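Local coordinates for protein erythromycin C-12 hydroxylase (Saccharopolyspora erythraea, PDB 2JJN) that hydroxylates erythromycin D at C-12 to give erythromycin C, as a heme-dependent cytochrome P450 monooxygenase of erythromycin biosynthesis, at residues G251-T256 with V365-I370; F133-V138 with G375-D380; W51-H56 with T299-V304; G163-A168 with R387-I392; D265-D270 with E369-F374. The protein carries 2 engineered substitutions. One frame throughout, in Å; residues are numbered along the deposited sequence. Where two conformers were deposited one is given.

Contact 1: residues G251-T256 with V365-I370; sequences GNIVRT and VALEEI
Ile253 and Val254 meet Leu367 and Ile370 where two long helices of the P450 core, 228-259 (on the distal side of the heme) and 356-374 (the L helix that follows the heme-ligating cysteine), pass each other. The touching part is all methyl groups. CG2 of Ile253, anti to its own backbone N and swung out beside the carbonyl carbon, reaches CD2 of Leu367 at 4.0 Å. One residue on, Val254 CG2 meets Ile370 CD1 at 4.1 Å. No hydrogen bond passes between the two segments, and the nearest CA atoms, of Ile253 and Leu367, stay 8.2 Å apart, so these segments meet through branch ends alone; Leu250 and Leu257 of helix 228-259 continue the seam, against Ala366 and Leu367. Away from it the character changes. The partly exposed Glu368 forms salt bridges with Arg364 and Arg119. Behind Ile253, Asn252 O takes Thr256 N from one face of its carbonyl plane and Thr256 OG1, 2.7 Å away, from the opposite face.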
# COMPACT_ATOMS: atom_id res chain seq x y z
N GLY A 251 10.27 4.62 -2.55
CA GLY A 251 11.56 4.24 -1.90
C GLY A 251 12.04 2.89 -2.46
O GLY A 251 13.21 2.72 -2.80
N ASN A 252 11.13 1.90 -2.53
CA ASN A 252 11.50 0.56 -2.99
C ASN A 252 11.99 0.59 -4.42
O ASN A 252 12.91 -0.16 -4.76
CB ASN A 252 10.31 -0.40 -2.85
CG ASN A 252 10.04 -0.72 -1.35
OD1 ASN A 252 10.79 -0.28 -0.46
ND2 ASN A 252 9.01 -1.55 -1.09
N ILE A 253 11.40 1.46 -5.25
CA ILE A 253 11.81 1.53 -6.66
C ILE A 253 13.23 2.06 -6.69
O ILE A 253 14.08 1.47 -7.35
CB ILE A 253 10.87 2.52 -7.41
CG1 ILE A 253 9.53 1.81 -7.69
CG2 ILE A 253 11.51 2.98 -8.70
CD1 ILE A 253 8.44 2.76 -8.20
N VAL A 254 13.52 3.14 -5.96
CA VAL A 254 14.89 3.65 -6.03
C VAL A 254 15.90 2.69 -5.42
O VAL A 254 17.02 2.46 -5.98
CB VAL A 254 14.98 5.04 -5.35
CG1 VAL A 254 16.46 5.49 -5.29
CG2 VAL A 254 14.11 6.00 -6.17
N ARG A 255 15.53 2.04 -4.31
CA ARG A 255 16.42 1.02 -3.72
C ARG A 255 16.72 -0.14 -4.67
O ARG A 255 17.88 -0.60 -4.80
CB ARG A 255 15.81 0.46 -2.43
CG ARG A 255 15.95 1.26 -1.22
CD ARG A 255 15.95 0.21 -0.04
NE ARG A 255 14.58 -0.30 0.12
CZ ARG A 255 14.21 -1.47 0.65
NH1 ARG A 255 15.10 -2.42 0.99
NH2 ARG A 255 12.90 -1.70 0.78
N THR A 256 15.67 -0.56 -5.39
CA THR A 256 15.84 -1.73 -6.28
C THR A 256 16.66 -1.37 -7.52
O THR A 256 17.55 -2.14 -7.95
CB THR A 256 14.50 -2.30 -6.63
OG1 THR A 256 13.77 -2.60 -5.43
CG2 THR A 256 14.68 -3.61 -7.40
N VAL A 365 5.31 8.81 -12.89
CA VAL A 365 5.71 10.21 -13.02
C VAL A 365 6.91 10.50 -12.12
O VAL A 365 7.87 11.14 -12.54
CB VAL A 365 4.53 11.16 -12.72
CG1 VAL A 365 5.02 12.60 -12.70
CG2 VAL A 365 3.44 11.00 -13.78
N ALA A 366 6.87 9.99 -10.90
CA ALA A 366 8.00 10.24 -10.01
C ALA A 366 9.31 9.67 -10.58
O ALA A 366 10.37 10.36 -10.53
CB ALA A 366 7.72 9.64 -8.63
N LEU A 367 9.28 8.44 -11.08
CA LEU A 367 10.51 7.90 -11.63
C LEU A 367 10.96 8.66 -12.91
O LEU A 367 12.17 8.94 -13.08
CB LEU A 367 10.37 6.41 -11.89
CG LEU A 367 11.64 5.70 -12.41
CD1 LEU A 367 12.77 5.94 -11.43
CD2 LEU A 367 11.37 4.18 -12.52
N GLU A 368 9.98 9.03 -13.74
CA GLU A 368 10.31 9.86 -14.90
C GLU A 368 11.06 11.11 -14.49
O GLU A 368 12.03 11.51 -15.15
CB GLU A 368 9.05 10.24 -15.65
CG GLU A 368 8.42 9.06 -16.43
CD GLU A 368 7.06 9.45 -17.03
OE1 GLU A 368 6.51 10.52 -16.68
OE2 GLU A 368 6.51 8.65 -17.84
N GLU A 369 10.57 11.76 -13.43
CA GLU A 369 11.13 13.06 -13.03
C GLU A 369 12.47 12.92 -12.34
O GLU A 369 13.35 13.77 -12.49
CB GLU A 369 10.12 13.79 -12.13
CG GLU A 369 8.87 14.17 -12.88
CD GLU A 369 9.15 15.21 -13.96
OE1 GLU A 369 9.88 16.16 -13.62
OE2 GLU A 369 8.68 15.04 -15.10
N ILE A 370 12.66 11.81 -11.60
CA ILE A 370 13.95 11.54 -10.98
C ILE A 370 14.97 11.39 -12.09
O ILE A 370 16.08 11.95 -12.02
CB ILE A 370 13.87 10.28 -10.11
CG1 ILE A 370 13.05 10.61 -8.84
CG2 ILE A 370 15.28 9.76 -9.78
CD1 ILE A 370 12.70 9.36 -8.02

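Contact 2: residues F133-V138 with G375-D380; sequences FDLVDV and GRLTVD
Phe133 and Leu135, on a chain that turns from strand into helix, face Leu377 on an extended chain, and the backbones stay well apart: the closest CA atoms are those of Phe133 and Asp380, 9.0 Å from each other. Side chains have to bridge that distance. Leu377 does so with both branches, its CD1 lying 4.2 Å from CD1 of Leu135 and its CD2 4.3 Å from CZ of Phe133. The CB of Phe133 leaves the backbone away from Leu377; with CG set between the backbone N and the carbonyl carbon (chi1 59°), the ring nonetheless carries its outer end back to the leucine. Strands 132-134 and 378-379 are the two outer strands of a small antiparallel sheet of the P450 fold, and strand 400-402 runs between them. Val254 of helix 228-259 touches both Leu135 and Leu377. Gly375, with positive phi, takes the chain out of helix 356-374 just ahead of strand 378-379. On the other segment Asp134 is the N-cap of helix 135-140: Val136 N binds its OD2 and Asp137 N its OD1, each at 2.9 Å and each from above the carboxylate plane. His398 and Leu399 also donate to this carboxylate, and the helix N-terminus together with these donors would be expected to favour its ionised form.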
# COMPACT_ATOMS: atom_id res chain seq x y z
N PHE A 133 20.05 14.32 -0.16
CA PHE A 133 18.77 14.60 0.48
C PHE A 133 18.07 13.28 0.78
O PHE A 133 18.48 12.24 0.28
CB PHE A 133 17.87 15.49 -0.40
CG PHE A 133 17.56 14.90 -1.76
CD1 PHE A 133 16.38 14.13 -1.94
CD2 PHE A 133 18.37 15.16 -2.87
CE1 PHE A 133 16.02 13.64 -3.20
CE2 PHE A 133 18.05 14.63 -4.14
CZ PHE A 133 16.89 13.83 -4.31
N ASP A 134 17.03 13.36 1.62
CA ASP A 134 16.25 12.19 1.95
C ASP A 134 15.13 12.10 0.91
O ASP A 134 14.30 13.00 0.85
CB ASP A 134 15.66 12.32 3.35
CG ASP A 134 14.66 11.25 3.65
OD1 ASP A 134 13.79 11.48 4.54
OD2 ASP A 134 14.67 10.19 3.01
N LEU A 135 15.12 11.05 0.08
CA LEU A 135 14.05 10.92 -0.90
C LEU A 135 12.67 10.90 -0.25
O LEU A 135 11.71 11.37 -0.83
CB LEU A 135 14.25 9.62 -1.70
CG LEU A 135 13.25 9.38 -2.82
CD1 LEU A 135 13.50 10.39 -3.88
CD2 LEU A 135 13.36 7.97 -3.33
N VAL A 136 12.57 10.34 0.96
CA VAL A 136 11.26 10.23 1.59
C VAL A 136 10.77 11.63 2.05
O VAL A 136 9.69 12.08 1.68
CB VAL A 136 11.29 9.23 2.77
CG1 VAL A 136 9.93 9.21 3.49
CG2 VAL A 136 11.65 7.85 2.29
N ASP A 137 11.54 12.33 2.89
CA ASP A 137 11.13 13.63 3.32
C ASP A 137 10.89 14.61 2.16
O ASP A 137 9.99 15.45 2.24
CB ASP A 137 12.16 14.27 4.28
CG ASP A 137 12.14 13.68 5.65
OD1 ASP A 137 11.27 12.84 5.98
OD2 ASP A 137 13.08 14.03 6.41
N VAL A 138 11.71 14.49 1.10
CA VAL A 138 11.67 15.50 0.02
C VAL A 138 10.52 15.22 -0.94
O VAL A 138 9.82 16.15 -1.37
CB VAL A 138 12.99 15.56 -0.77
CG1 VAL A 138 12.84 16.39 -2.07
CG2 VAL A 138 14.07 16.20 0.11
N GLY A 375 19.22 11.69 -13.79
CA GLY A 375 19.63 10.45 -14.50
C GLY A 375 19.62 9.19 -13.65
O GLY A 375 19.29 8.12 -14.14
N ARG A 376 20.03 9.30 -12.39
CA ARG A 376 20.01 8.21 -11.42
C ARG A 376 20.13 8.77 -10.00
O ARG A 376 20.50 9.94 -9.81
CB ARG A 376 21.15 7.22 -11.72
CG ARG A 376 22.53 7.84 -11.49
CD ARG A 376 23.69 6.83 -11.74
NE ARG A 376 23.75 6.60 -13.18
CZ ARG A 376 23.57 5.44 -13.83
NH1 ARG A 376 23.42 4.27 -13.21
NH2 ARG A 376 23.63 5.46 -15.14
N LEU A 377 19.78 7.95 -9.02
CA LEU A 377 20.10 8.22 -7.63
C LEU A 377 20.72 6.96 -7.04
O LEU A 377 20.48 5.86 -7.55
CB LEU A 377 18.82 8.48 -6.83
CG LEU A 377 18.19 9.81 -7.22
CD1 LEU A 377 16.81 9.89 -6.48
CD2 LEU A 377 19.04 11.03 -6.82
N THR A 378 21.55 7.13 -6.01
CA THR A 378 22.04 5.97 -5.24
C THR A 378 21.73 6.18 -3.75
O THR A 378 21.55 7.32 -3.31
CB THR A 378 23.57 5.81 -5.40
OG1 THR A 378 23.99 4.55 -4.84
CG2 THR A 378 24.36 6.96 -4.67
N VAL A 379 21.56 5.08 -3.01
CA VAL A 379 21.29 5.18 -1.57
C VAL A 379 22.58 5.53 -0.81
O VAL A 379 23.60 4.88 -1.06
CB VAL A 379 20.63 3.86 -1.05
CG1 VAL A 379 20.42 3.96 0.44
CG2 VAL A 379 19.35 3.61 -1.87
N ASP A 380 22.49 6.54 0.06
CA ASP A 380 23.62 7.08 0.91
C ASP A 380 23.59 6.40 2.28
O ASP A 380 22.65 6.60 3.10
CB ASP A 380 23.45 8.61 1.01
CG ASP A 380 24.42 9.31 2.00
OD1 ASP A 380 25.44 8.69 2.42
OD2 ASP A 380 24.14 10.51 2.33

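Contact 3: residues W51-H56 with T299-V304; sequences WHVFRH and TEVAGV. With SO4 (sulfate ion), chain E; SO4 (sulfate ion), chain G.
The indole of Trp51 presents a corner of its six-membered ring, CZ3, to CG1 of Val304 at 3.8 Å, the two side chains meeting at a slant. Val304 belongs to a beta hairpin, strands 299-301 and 304-306, packed beside strand 51-53 of the mixed sheet of the P450 fold. Two further flat groups, those of Arg55 and His56, are met at their edges by sulfate ions probably left from crystallisation. Arg55, extended from CG to NE, grips one sulfate in the plane of its guanidinium: NH2 donates to O1 at 2.8 Å in a nearly straight bond (174°), and NH1 to O4 at 3.0 Å. A different sulfate sits at the ring edge of His56, where NE2 donates to O2 at 2.6 Å. Val53 CG1 touches Val301 CG1 at 4.3 Å, and Val43 and Val62 extend this apolar patch around Val301. No hydrogen bond links the two segments; strand 51-53 spends its backbone bonds on strands 43-45 and 311-315. The hairpin closes on itself through a type I' turn, with Val304 N bonded to Val301 O at 2.9 Å and Val301 N to Val304 O at 3.1 Å.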
# COMPACT_ATOMS: atom_id res chain seq x y z
N TRP A 51 -2.94 -17.67 11.65
CA TRP A 51 -2.45 -18.59 10.63
C TRP A 51 -1.84 -17.80 9.51
O TRP A 51 -2.09 -16.56 9.36
CB TRP A 51 -3.63 -19.41 10.10
CG TRP A 51 -4.13 -20.38 11.14
CD1 TRP A 51 -4.88 -20.10 12.26
CD2 TRP A 51 -3.84 -21.78 11.20
NE1 TRP A 51 -5.11 -21.25 13.00
CE2 TRP A 51 -4.49 -22.30 12.36
CE3 TRP A 51 -3.11 -22.66 10.37
CZ2 TRP A 51 -4.44 -23.65 12.72
CZ3 TRP A 51 -3.08 -24.02 10.71
CH2 TRP A 51 -3.75 -24.50 11.87
N HIS A 52 -0.91 -18.43 8.83
CA HIS A 52 -0.16 -17.75 7.79
C HIS A 52 -0.10 -18.66 6.57
O HIS A 52 0.20 -19.87 6.70
CB HIS A 52 1.28 -17.55 8.29
CG HIS A 52 1.35 -16.63 9.45
ND1 HIS A 52 1.65 -15.28 9.32
CD2 HIS A 52 1.14 -16.85 10.77
CE1 HIS A 52 1.61 -14.72 10.52
NE2 HIS A 52 1.33 -15.65 11.42
N VAL A 53 -0.29 -18.06 5.40
CA VAL A 53 -0.38 -18.83 4.16
C VAL A 53 0.72 -18.30 3.22
O VAL A 53 0.78 -17.10 2.96
CB VAL A 53 -1.77 -18.66 3.55
CG1 VAL A 53 -1.82 -19.32 2.17
CG2 VAL A 53 -2.77 -19.36 4.50
N PHE A 54 1.58 -19.22 2.75
CA PHE A 54 2.82 -18.81 2.06
C PHE A 54 2.91 -19.05 0.55
O PHE A 54 3.65 -18.37 -0.14
CB PHE A 54 4.05 -19.47 2.72
CG PHE A 54 4.19 -19.10 4.18
CD1 PHE A 54 3.97 -20.05 5.17
CD2 PHE A 54 4.41 -17.79 4.54
CE1 PHE A 54 4.11 -19.71 6.52
CE2 PHE A 54 4.54 -17.42 5.90
CZ PHE A 54 4.38 -18.40 6.90
N ARG A 55 2.18 -20.03 0.04
CA ARG A 55 2.34 -20.36 -1.38
C ARG A 55 1.40 -19.55 -2.26
O ARG A 55 0.27 -19.26 -1.85
CB ARG A 55 2.04 -21.85 -1.60
CG ARG A 55 3.15 -22.74 -1.06
CD ARG A 55 2.82 -24.20 -1.34
NE ARG A 55 3.83 -25.06 -0.74
CZ ARG A 55 3.60 -26.34 -0.48
NH1 ARG A 55 2.38 -26.86 -0.75
NH2 ARG A 55 4.57 -27.10 0.05
N HIS A 56 1.84 -19.24 -3.48
CA HIS A 56 1.07 -18.36 -4.34
C HIS A 56 -0.36 -18.88 -4.57
O HIS A 56 -1.34 -18.14 -4.43
CB HIS A 56 1.80 -18.26 -5.69
CG HIS A 56 1.14 -17.35 -6.66
ND1 HIS A 56 0.21 -17.80 -7.58
CD2 HIS A 56 1.33 -16.03 -6.93
CE1 HIS A 56 -0.18 -16.79 -8.34
NE2 HIS A 56 0.47 -15.71 -7.97
N THR A 299 -12.20 -24.60 7.75
CA THR A 299 -11.82 -24.72 6.35
C THR A 299 -10.43 -25.34 6.26
O THR A 299 -9.82 -25.60 7.29
CB THR A 299 -11.89 -23.33 5.70
OG1 THR A 299 -11.72 -23.45 4.29
CG2 THR A 299 -10.80 -22.43 6.30
N GLU A 300 -10.01 -25.69 5.06
CA GLU A 300 -8.67 -26.22 4.85
C GLU A 300 -7.98 -25.48 3.74
O GLU A 300 -8.62 -25.10 2.74
CB GLU A 300 -8.74 -27.72 4.56
CG GLU A 300 -9.60 -28.61 5.49
CD GLU A 300 -11.13 -28.55 5.22
OE1 GLU A 300 -11.57 -28.77 4.06
OE2 GLU A 300 -11.90 -28.30 6.17
N VAL A 301 -6.68 -25.28 3.91
CA VAL A 301 -5.83 -24.74 2.86
C VAL A 301 -4.69 -25.72 2.68
O VAL A 301 -4.02 -26.05 3.64
CB VAL A 301 -5.29 -23.35 3.26
CG1 VAL A 301 -4.37 -22.83 2.18
CG2 VAL A 301 -6.45 -22.36 3.41
N ALA A 302 -4.48 -26.23 1.46
CA ALA A 302 -3.40 -27.15 1.23
C ALA A 302 -3.51 -28.40 2.12
O ALA A 302 -2.49 -28.94 2.53
CB ALA A 302 -2.01 -26.49 1.39
N GLY A 303 -4.76 -28.75 2.44
CA GLY A 303 -5.02 -29.92 3.26
C GLY A 303 -4.75 -29.71 4.73
O GLY A 303 -4.84 -30.66 5.53
N VAL A 304 -4.43 -28.47 5.12
CA VAL A 304 -4.14 -28.14 6.52
C VAL A 304 -5.41 -27.56 7.13
O VAL A 304 -5.98 -26.59 6.59
CB VAL A 304 -2.99 -27.11 6.63
CG1 VAL A 304 -2.73 -26.79 8.13
CG2 VAL A 304 -1.71 -27.72 6.00
S SO4 E . 2.73 -30.51 0.49
O1 SO4 E . 4.02 -29.81 0.46
O2 SO4 E . 2.53 -31.08 1.82
O3 SO4 E . 2.71 -31.57 -0.52
O4 SO4 E . 1.61 -29.59 0.27
S SO4 G . 0.66 -12.51 -10.12
O1 SO4 G . 1.21 -11.30 -9.43
O2 SO4 G . -0.01 -13.40 -9.17
O3 SO4 G . 1.65 -13.32 -10.83
O4 SO4 G . -0.40 -12.16 -11.05

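Contact 4: residues G163-A168 with R387-I392; sequences GDWSGA and RHFEQI. With SO4 (sulfate ion), chain C.
Ser166, in the first turn of helix 165-171, and Phe389, on an irregular loop between strands 378-379 and 400-402, bring their CA atoms to 8.5 Å, the nearest approach of the two backbones. Phe389 fills that interval. In one of the two conformers modelled for Trp165, CZ3 touches Phe389 CZ at 3.7 Å, the side chains crossing at about a right angle. The Phe389 ring edge, in plane, looks at Ser166 O, which lies 3.9 Å from CE1. In the same conformer the indole has CG between the backbone N and the carbonyl carbon (chi1 58°), laying it over its own helix start, with Ser166 OG 3.0 Å above its plane near the rim. Asp164 caps the helix, its OD2 accepting Ser166 N at 2.6 Å. At the far end of the helix and just past it, Gln391 NE2 is bonded to Leu169 O and Ile172 O, and its OE1 to Met174 N. His388 NE2 donates to O2 of a sulfate at 2.7 Å, at the ring edge and bent (136°); Arg381, Arg385 and Leu386 N also bind this ion. In P450s helix 165-171 (the F helix) belongs to the mobile cover of the active site, and this is the closed form. The ring packing is non-directional, consistent with a contact that could adjust as the cover moves, while directional bonds to this part of the chain come from Gln391.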
# COMPACT_ATOMS: atom_id res chain seq x y z
N GLY A 163 -1.06 13.86 12.66
CA GLY A 163 0.13 13.04 12.83
C GLY A 163 0.59 12.34 11.57
O GLY A 163 0.37 12.82 10.46
N ASP A 164 1.23 11.20 11.77
CA ASP A 164 1.94 10.52 10.71
C ASP A 164 1.76 9.02 10.80
O ASP A 164 1.96 8.40 11.86
CB ASP A 164 3.43 10.89 10.75
CG ASP A 164 4.26 10.21 9.67
OD1 ASP A 164 5.50 10.35 9.70
OD2 ASP A 164 3.68 9.52 8.79
N TRP A 165 1.39 8.43 9.66
CA TRP A 165 1.30 6.98 9.53
C TRP A 165 2.65 6.32 9.79
O TRP A 165 2.69 5.21 10.27
CB TRP A 165 0.71 6.57 8.16
CG TRP A 165 1.48 7.07 6.97
CD1 TRP A 165 1.16 8.16 6.20
CD2 TRP A 165 2.66 6.50 6.40
NE1 TRP A 165 2.09 8.29 5.18
CE2 TRP A 165 3.02 7.29 5.28
CE3 TRP A 165 3.46 5.38 6.71
CZ2 TRP A 165 4.14 7.03 4.49
CZ3 TRP A 165 4.58 5.12 5.93
CH2 TRP A 165 4.90 5.93 4.82
N SER A 166 3.75 6.99 9.44
CA SER A 166 5.08 6.41 9.60
C SER A 166 5.39 6.20 11.07
O SER A 166 6.00 5.20 11.45
CB SER A 166 6.17 7.27 8.93
OG SER A 166 5.93 7.37 7.53
N GLY A 167 4.92 7.13 11.91
CA GLY A 167 5.12 6.99 13.34
C GLY A 167 4.30 5.86 13.93
O GLY A 167 4.80 5.08 14.74
N ALA A 168 3.02 5.80 13.54
CA ALA A 168 2.10 4.77 14.05
C ALA A 168 2.65 3.37 13.71
O ALA A 168 2.61 2.45 14.54
CB ALA A 168 0.72 4.95 13.42
N ARG A 387 16.87 2.69 8.04
CA ARG A 387 15.90 2.38 9.05
C ARG A 387 14.68 1.75 8.37
O ARG A 387 13.83 2.44 7.85
CB ARG A 387 15.47 3.63 9.80
CG ARG A 387 16.31 3.97 11.03
CD ARG A 387 17.21 5.17 10.81
NE ARG A 387 16.49 6.37 10.38
CZ ARG A 387 16.93 7.61 10.58
NH1 ARG A 387 18.08 7.82 11.22
NH2 ARG A 387 16.22 8.64 10.15
N HIS A 388 14.62 0.43 8.39
CA HIS A 388 13.49 -0.30 7.80
C HIS A 388 12.31 -0.28 8.73
O HIS A 388 12.47 -0.28 9.98
CB HIS A 388 13.89 -1.76 7.58
CG HIS A 388 14.82 -1.96 6.45
ND1 HIS A 388 14.49 -2.72 5.35
CD2 HIS A 388 16.08 -1.50 6.24
CE1 HIS A 388 15.52 -2.74 4.52
NE2 HIS A 388 16.49 -2.01 5.03
N PHE A 389 11.10 -0.25 8.16
CA PHE A 389 9.91 -0.58 8.96
C PHE A 389 10.06 -2.02 9.48
O PHE A 389 10.55 -2.93 8.77
CB PHE A 389 8.64 -0.44 8.12
CG PHE A 389 8.29 0.97 7.79
CD1 PHE A 389 7.71 1.80 8.74
CD2 PHE A 389 8.58 1.52 6.56
CE1 PHE A 389 7.40 3.10 8.44
CE2 PHE A 389 8.27 2.85 6.24
CZ PHE A 389 7.70 3.66 7.24
N GLU A 390 9.70 -2.23 10.73
CA GLU A 390 9.81 -3.57 11.28
C GLU A 390 8.51 -4.33 11.18
O GLU A 390 8.48 -5.56 11.33
CB GLU A 390 10.18 -3.50 12.76
CG GLU A 390 11.32 -2.53 13.05
CD GLU A 390 12.30 -3.06 14.07
OE1 GLU A 390 11.89 -3.78 15.02
OE2 GLU A 390 13.50 -2.76 13.91
N GLN A 391 7.42 -3.62 10.93
CA GLN A 391 6.13 -4.28 10.79
C GLN A 391 5.28 -3.69 9.70
O GLN A 391 5.46 -2.52 9.27
CB GLN A 391 5.37 -4.29 12.13
CG GLN A 391 5.84 -3.22 13.08
CD GLN A 391 4.95 -3.05 14.29
OE1 GLN A 391 4.74 -3.99 15.08
NE2 GLN A 391 4.40 -1.85 14.43
N ILE A 392 4.32 -4.52 9.27
CA ILE A 392 3.22 -4.12 8.41
C ILE A 392 3.65 -3.90 6.94
O ILE A 392 3.16 -4.63 6.06
CB ILE A 392 2.45 -2.89 8.94
CG1 ILE A 392 1.93 -3.18 10.37
CG2 ILE A 392 1.32 -2.50 7.98
CD1 ILE A 392 1.21 -4.47 10.56
S SO4 C . 20.33 -1.50 4.35
O1 SO4 C . 21.05 -0.28 4.67
O2 SO4 C . 19.18 -1.58 5.22
O3 SO4 C . 21.19 -2.66 4.55
O4 SO4 C . 19.92 -1.52 2.94

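Contact 5: residues D265-D270 with E369-F374; sequences DAAAED and EIIARF
Ile371 sits against two consecutive alanines, one for each arm of its side chain. CD1 reaches CB of Ala267 at 3.6 Å, while CG2 meets CB of Ala268, also at 3.6 Å, and lies 3.8 Å from its CA. The torsions divide the work: CG2 is anti to the backbone N, beside the carbonyl carbon, and CG1 is anti to the carbonyl carbon (chi1 -73°), with CD1 extended beyond it. Because alanine is so short, the backbones come close, Ala268 and Ile371 having their CA atoms 6.3 Å apart. Further out, Ile274 of helix 274-284 touches both Ala267 and Ile371, and Trp264 backs the isoleucine; the Ala268 side is exposed. Away from the alanines, helix 356-374 is tied by salt bridges from Glu369 to Arg119 and Arg123. Near its end Arg373 lays CG over the centre of the Phe374 ring, 3.9 Å above the plane. This is plain helix-helix packing, the short J helix (262-269) against the end of the L helix (356-374) in the P450 fold, away from the heme and substrate sites.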
# COMPACT_ATOMS: atom_id res chain seq x y z
N ASP A 265 20.04 3.82 -16.95
CA ASP A 265 20.31 4.31 -18.30
C ASP A 265 19.30 3.75 -19.30
O ASP A 265 18.91 4.44 -20.26
CB ASP A 265 21.74 3.95 -18.73
CG ASP A 265 22.79 4.91 -18.17
OD1 ASP A 265 22.46 5.95 -17.54
OD2 ASP A 265 23.99 4.64 -18.41
N ALA A 266 18.85 2.53 -19.06
CA ALA A 266 17.85 1.92 -19.98
C ALA A 266 16.56 2.73 -20.01
O ALA A 266 15.97 3.01 -21.08
CB ALA A 266 17.60 0.51 -19.59
N ALA A 267 16.13 3.16 -18.82
CA ALA A 267 14.89 3.93 -18.72
C ALA A 267 15.08 5.38 -19.21
O ALA A 267 14.14 6.00 -19.70
CB ALA A 267 14.42 3.95 -17.25
N ALA A 268 16.32 5.89 -19.07
CA ALA A 268 16.61 7.24 -19.56
C ALA A 268 16.60 7.23 -21.07
O ALA A 268 16.12 8.19 -21.69
CB ALA A 268 17.94 7.77 -19.04
N GLU A 269 17.09 6.13 -21.67
CA GLU A 269 17.09 5.97 -23.15
C GLU A 269 15.67 5.78 -23.69
O GLU A 269 15.29 6.32 -24.73
CB GLU A 269 17.95 4.77 -23.54
CG GLU A 269 17.91 4.38 -25.03
CD GLU A 269 18.61 3.05 -25.34
OE1 GLU A 269 18.20 2.01 -24.80
OE2 GLU A 269 19.55 3.04 -26.15
N ASP A 270 14.86 5.03 -22.95
CA ASP A 270 13.46 4.85 -23.34
C ASP A 270 12.57 4.89 -22.10
O ASP A 270 12.34 3.83 -21.49
CB ASP A 270 13.27 3.50 -23.99
CG ASP A 270 11.83 3.28 -24.49
OD1 ASP A 270 11.01 4.21 -24.37
OD2 ASP A 270 11.52 2.16 -24.96
N GLU A 369 10.57 11.76 -13.43
CA GLU A 369 11.13 13.06 -13.03
C GLU A 369 12.47 12.92 -12.34
O GLU A 369 13.35 13.77 -12.49
CB GLU A 369 10.12 13.79 -12.13
CG GLU A 369 8.87 14.17 -12.88
CD GLU A 369 9.15 15.21 -13.96
OE1 GLU A 369 9.88 16.16 -13.62
OE2 GLU A 369 8.68 15.04 -15.10
N ILE A 370 12.66 11.81 -11.60
CA ILE A 370 13.95 11.54 -10.98
C ILE A 370 14.97 11.39 -12.09
O ILE A 370 16.08 11.95 -12.02
CB ILE A 370 13.87 10.28 -10.11
CG1 ILE A 370 13.05 10.61 -8.84
CG2 ILE A 370 15.28 9.76 -9.78
CD1 ILE A 370 12.70 9.36 -8.02
N ILE A 371 14.60 10.60 -13.10
CA ILE A 371 15.59 10.31 -14.17
C ILE A 371 15.82 11.59 -15.00
O ILE A 371 16.96 11.89 -15.39
CB ILE A 371 15.08 9.16 -15.02
CG1 ILE A 371 15.21 7.87 -14.22
CG2 ILE A 371 15.88 9.03 -16.31
CD1 ILE A 371 14.50 6.66 -14.89
N ALA A 372 14.75 12.35 -15.27
CA ALA A 372 14.89 13.58 -16.06
C ALA A 372 15.87 14.55 -15.41
O ALA A 372 16.69 15.18 -16.09
CB ALA A 372 13.50 14.27 -16.26
N ARG A 373 15.78 14.69 -14.09
CA ARG A 373 16.64 15.66 -13.42
C ARG A 373 18.02 15.12 -13.15
O ARG A 373 19.03 15.84 -13.37
CB ARG A 373 16.00 16.17 -12.11
CG ARG A 373 16.87 17.24 -11.44
CD ARG A 373 16.17 17.88 -10.23
NE ARG A 373 17.13 18.64 -9.39
CZ ARG A 373 17.49 19.90 -9.58
NH1 ARG A 373 17.04 20.61 -10.63
NH2 ARG A 373 18.37 20.46 -8.76
N PHE A 374 18.10 13.90 -12.67
CA PHE A 374 19.39 13.43 -12.08
C PHE A 374 20.01 12.31 -12.92
O PHE A 374 21.21 11.99 -12.72
CB PHE A 374 19.11 12.82 -10.72
CG PHE A 374 18.51 13.77 -9.69
CD1 PHE A 374 19.24 14.87 -9.18
CD2 PHE A 374 17.22 13.55 -9.23
CE1 PHE A 374 18.70 15.71 -8.19
CE2 PHE A 374 16.66 14.37 -8.22
CZ PHE A 374 17.42 15.45 -7.69

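How the contacts relate
Contacts 1, 2 and 5 form one cluster, their centres 9 to 14 Å apart. Contacts 1 and 5 share helix 356-374, and contact 2 begins where that helix ends. Leu377 packs on Ile370, and Arg376 NH2 makes a 2.7 Å salt bridge to Asp265 OD1, tying contact 2 to contact 5. Contact 4 lies about 20 Å from contact 1, centre to centre, joined to it by Arg255 against His388. Contact 3 stands apart, its centre 35 Å from that of contact 1 and on the opposite side of the chain's centre from contact 2. Along the chain, contacts 1 and 5 are nested within the loops closed by contacts 2 and 4, which cross each other, while contact 3 alternates with all the others.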